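Local coordinates for toxin protein (Yersinia entomophaga, PDB 6AQK) that probably acts as an ADP-ribosyltransferase, forming the C-terminal toxic domain of a larger RHS toxin, at residues A[134-139]-A[192-197]. Numbering follows the deposited sequence.
With PT (platinum (II) ion), chain C.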
ATOM      1  N   SER A 134      -6.855  10.831  17.132  1.00 35.01           N
ATOM      2  CA  SER A 134      -5.861   9.949  17.591  1.00 39.69           C
ATOM      3  C   SER A 134      -6.301   8.512  17.503  1.00 40.27           C
ATOM      4  O   SER A 134      -7.457   8.213  17.763  1.00 43.23           O
ATOM      5  CB  SER A 134      -5.549  10.285  19.041  1.00 46.90           C
ATOM      6  OG  SER A 134      -4.460   9.510  19.452  1.00 49.64           O
ATOM      7  N   MET A 135      -5.374   7.608  17.173  1.00 40.28           N
ATOM      8  CA  MET A 135      -5.714   6.160  17.030  1.00 41.01           C
ATOM      9  C   MET A 135      -4.669   5.282  17.664  1.00 34.59           C
ATOM     10  O   MET A 135      -3.531   5.693  17.911  1.00 34.18           O
ATOM     11  CB  MET A 135      -5.800   5.790  15.528  1.00 44.76           C
ATOM     12  CG  MET A 135      -6.713   6.701  14.707  1.00 52.42           C
ATOM     13  SD  MET A 135      -8.418   6.170  14.576  1.00 54.04           S
ATOM     14  CE  MET A 135      -8.025   4.985  13.216  1.00 44.10           C
ATOM     15  N   ASP A 136      -4.971   4.002  17.794  1.00 36.31           N
ATOM     16  CA  ASP A 136      -3.951   3.094  18.184  1.00 36.85           C
ATOM     17  C   ASP A 136      -4.154   1.745  17.561  1.00 46.28           C
ATOM     18  O   ASP A 136      -4.080   0.711  18.240  1.00 49.25           O
ATOM     19  CB  ASP A 136      -3.963   2.991  19.713  1.00 51.81           C
ATOM     20  CG  ASP A 136      -2.667   2.564  20.225  1.00 54.66           C
ATOM     21  OD1 ASP A 136      -1.739   3.396  20.159  1.00 78.08           O
ATOM     22  OD2 ASP A 136      -2.529   1.400  20.624  1.00 68.61           O
ATOM     23  N   LEU A 137      -4.304   1.728  16.247  1.00 37.27           N
ATOM     24  CA  LEU A 137      -4.871   0.568  15.610  1.00 35.33           C
ATOM     25  C   LEU A 137      -3.729  -0.171  14.890  1.00 37.40           C
ATOM     26  O   LEU A 137      -3.019   0.411  14.049  1.00 33.13           O
ATOM     27  CB  LEU A 137      -6.008   1.025  14.684  1.00 36.42           C
ATOM     28  CG  LEU A 137      -6.665  -0.032  13.799  1.00 36.37           C
ATOM     29  CD1 LEU A 137      -7.434  -0.986  14.664  1.00 37.53           C
ATOM     30  CD2 LEU A 137      -7.537   0.548  12.692  1.00 44.67           C
ATOM     31  N   GLU A 138      -3.557  -1.459  15.207  1.00 34.36           N
ATOM     32  CA  GLU A 138      -2.593  -2.284  14.514  1.00 36.07           C
ATOM     33  C   GLU A 138      -3.286  -3.016  13.364  1.00 37.70           C
ATOM     34  O   GLU A 138      -4.372  -3.598  13.533  1.00 35.65           O
ATOM     35  CB  GLU A 138      -1.875  -3.247  15.454  1.00 40.59           C
ATOM     36  CG  GLU A 138      -0.906  -4.185  14.729  1.00 43.29           C
ATOM     37  CD  GLU A 138       0.008  -4.980  15.635  1.00 53.55           C
ATOM     38  OE1 GLU A 138       0.453  -4.431  16.670  1.00 59.03           O
ATOM     39  OE2 GLU A 138       0.309  -6.148  15.281  1.00 57.43           O
ATOM     40  N   ILE A 139      -2.667  -2.960  12.182  1.00 32.21           N
ATOM     41  CA  ILE A 139      -3.197  -3.638  11.022  1.00 33.02           C
ATOM     42  C   ILE A 139      -2.064  -4.413  10.323  1.00 33.94           C
ATOM     43  O   ILE A 139      -0.872  -4.082  10.461  1.00 31.91           O
ATOM     44  CB  ILE A 139      -3.906  -2.667  10.033  1.00 41.47           C
ATOM     45  CG1 ILE A 139      -2.965  -1.709   9.375  1.00 42.61           C
ATOM     46  CG2 ILE A 139      -5.039  -1.843  10.676  1.00 42.88           C
ATOM     47  CD1 ILE A 139      -3.535  -1.156   8.078  1.00 49.25           C
ATOM     48  N   ARG A 192       3.192  -5.236   9.286  1.00 30.47           N
ATOM     49  CA  ARG A 192       2.523  -4.706  10.455  1.00 29.17           C
ATOM     50  C   ARG A 192       2.751  -3.235  10.599  1.00 27.68           C
ATOM     51  O   ARG A 192       3.887  -2.774  10.586  1.00 30.81           O
ATOM     52  CB  ARG A 192       3.015  -5.443  11.737  1.00 34.21           C
ATOM     53  CG  ARG A 192       2.499  -6.885  11.785  1.00 43.42           C
ATOM     54  CD  ARG A 192       2.892  -7.715  13.007  1.00 47.11           C
ATOM     55  NE  ARG A 192       4.051  -7.166  13.692  1.00 55.43           N
ATOM     56  CZ  ARG A 192       4.067  -6.588  14.903  1.00 60.84           C
ATOM     57  NH1 ARG A 192       5.216  -6.143  15.379  1.00 59.95           N
ATOM     58  NH2 ARG A 192       2.973  -6.467  15.666  1.00 67.96           N
ATOM     59  N   MET A 193       1.666  -2.519  10.802  1.00 29.12           N
ATOM     60  CA  MET A 193       1.719  -1.082  11.068  1.00 31.65           C
ATOM     61  C   MET A 193       0.737  -0.708  12.189  1.00 27.41           C
ATOM     62  O   MET A 193      -0.261  -1.386  12.432  1.00 31.99           O
ATOM     63  CB  MET A 193       1.449  -0.280   9.816  1.00 33.51           C
ATOM     64  CG  MET A 193       0.066  -0.370   9.233  1.00 39.24           C
ATOM     65  SD  MET A 193      -0.214   0.746   7.795  1.00 40.40           S
ATOM     66  CE  MET A 193       1.002   0.105   6.677  1.00 32.16           C
ATOM     67  N   LYS A 194       1.037   0.393  12.845  1.00 29.48           N
ATOM     68  CA  LYS A 194       0.208   0.931  13.909  1.00 30.22           C
ATOM     69  C   LYS A 194      -0.258   2.304  13.471  1.00 26.59           C
ATOM     70  O   LYS A 194       0.597   3.135  13.253  1.00 28.15           O
ATOM     71  CB  LYS A 194       1.030   1.005  15.182  1.00 34.76           C
ATOM     72  CG  LYS A 194       0.289   1.556  16.383  1.00 43.19           C
ATOM     73  CD  LYS A 194       1.355   1.713  17.454  1.00 51.74           C
ATOM     74  CE  LYS A 194       0.917   2.503  18.674  1.00 64.32           C
ATOM     75  NZ  LYS A 194       0.167   1.584  19.571  1.00 72.10           N
ATOM     76  N   ILE A 195      -1.559   2.458  13.248  1.00 27.72           N
ATOM     77  CA  ILE A 195      -2.133   3.742  12.868  1.00 30.25           C
ATOM     78  C   ILE A 195      -2.157   4.556  14.160  1.00 32.94           C
ATOM     79  O   ILE A 195      -2.782   4.129  15.163  1.00 32.62           O
ATOM     80  CB  ILE A 195      -3.549   3.643  12.326  1.00 33.18           C
ATOM     81  CG1 ILE A 195      -3.652   2.581  11.198  1.00 33.84           C
ATOM     82  CG2 ILE A 195      -4.040   5.033  11.840  1.00 32.12           C
ATOM     83  CD1 ILE A 195      -2.671   2.772  10.075  1.00 30.38           C
ATOM     84  N   THR A 196      -1.517   5.723  14.130  1.00 32.81           N
ATOM     85  CA  THR A 196      -1.544   6.574  15.294  1.00 32.78           C
ATOM     86  C   THR A 196      -2.389   7.814  15.193  1.00 35.13           C
ATOM     87  O   THR A 196      -2.784   8.366  16.239  1.00 32.30           O
ATOM     88  CB  THR A 196      -0.137   6.969  15.740  1.00 34.59           C
ATOM     89  OG1 THR A 196       0.463   7.773  14.729  1.00 33.64           O
ATOM     90  CG2 THR A 196       0.709   5.701  15.880  1.00 36.96           C
ATOM     91  N   SER A 197      -2.698   8.285  13.993  1.00 31.13           N
ATOM     92  CA  SER A 197      -3.431   9.563  13.862  1.00 31.10           C
ATOM     93  C   SER A 197      -4.054   9.678  12.488  1.00 31.59           C
ATOM     94  O   SER A 197      -3.395   9.286  11.472  1.00 30.95           O
ATOM     95  CB  SER A 197      -2.446  10.727  13.999  1.00 32.00           C
ATOM     96  OG  SER A 197      -3.247  11.868  14.057  1.00 39.18           O
TER
HETATM   97 PT    PT C1002      -9.210   4.441  15.399  0.78 79.86          PT
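Glu138 and Arg192 meet through two flat groups turned steeply against each other, the carboxylate and guanidinium planes lying 68° apart. NH2 of Arg192 reaches OE2 of Glu138 at 2.7 Å from above the carboxylate, while OE2 sits at the guanidinium edge, near its plane; with 135° at the hydrogen, the bond is bent. The other terminal nitrogen, NH1, makes a weak bond to the carbonyl of Pro228. Asp136 presents its carboxylate to Lys194: NZ of Lys194 approaches OD1 of Asp136 at 2.7 Å, on the syn side but well out of the carboxylate plane. A second bond, to OD2, is weak. The lysine chain runs extended until its last torsion (chi4 82°), which folds the ammonium group over to the acid.

Beneath these charges the backbones pair antiparallel. Between Leu137 and Ile195 the two bonds differ: N of Leu137 lies in the plane of the Ile195 carbonyl, 3.0 Å from its O, whereas N of Ile195 is tilted from the plane of the Leu137 carbonyl and closer to its O, at 2.6 Å. Ile139 and Met193 exchange straighter bonds, and their side chains run side by side with CG1 of Ile139 tight against CG of Met193 at 3.3 Å. Between Leu137 and Ser134 the register slips by one residue, a beta bulge; N of Met135 still bonds O of Thr196, but from above the carbonyl plane.

The face bearing Leu137, Ile139, Met193 and Ile195 packs partly on Trp116 of helix 115-124 and on Trp163. SD of Met135 also carries a platinum ion, probably a heavy-atom additive, whose closeness to CE makes the local geometry doubtful. Salt bridges, apolar packing and the bulge thus join strand 131-140, outermost within this chain, to strand 192-200 in the mixed five-stranded sheet of this probable ADP-ribosyltransferase domain.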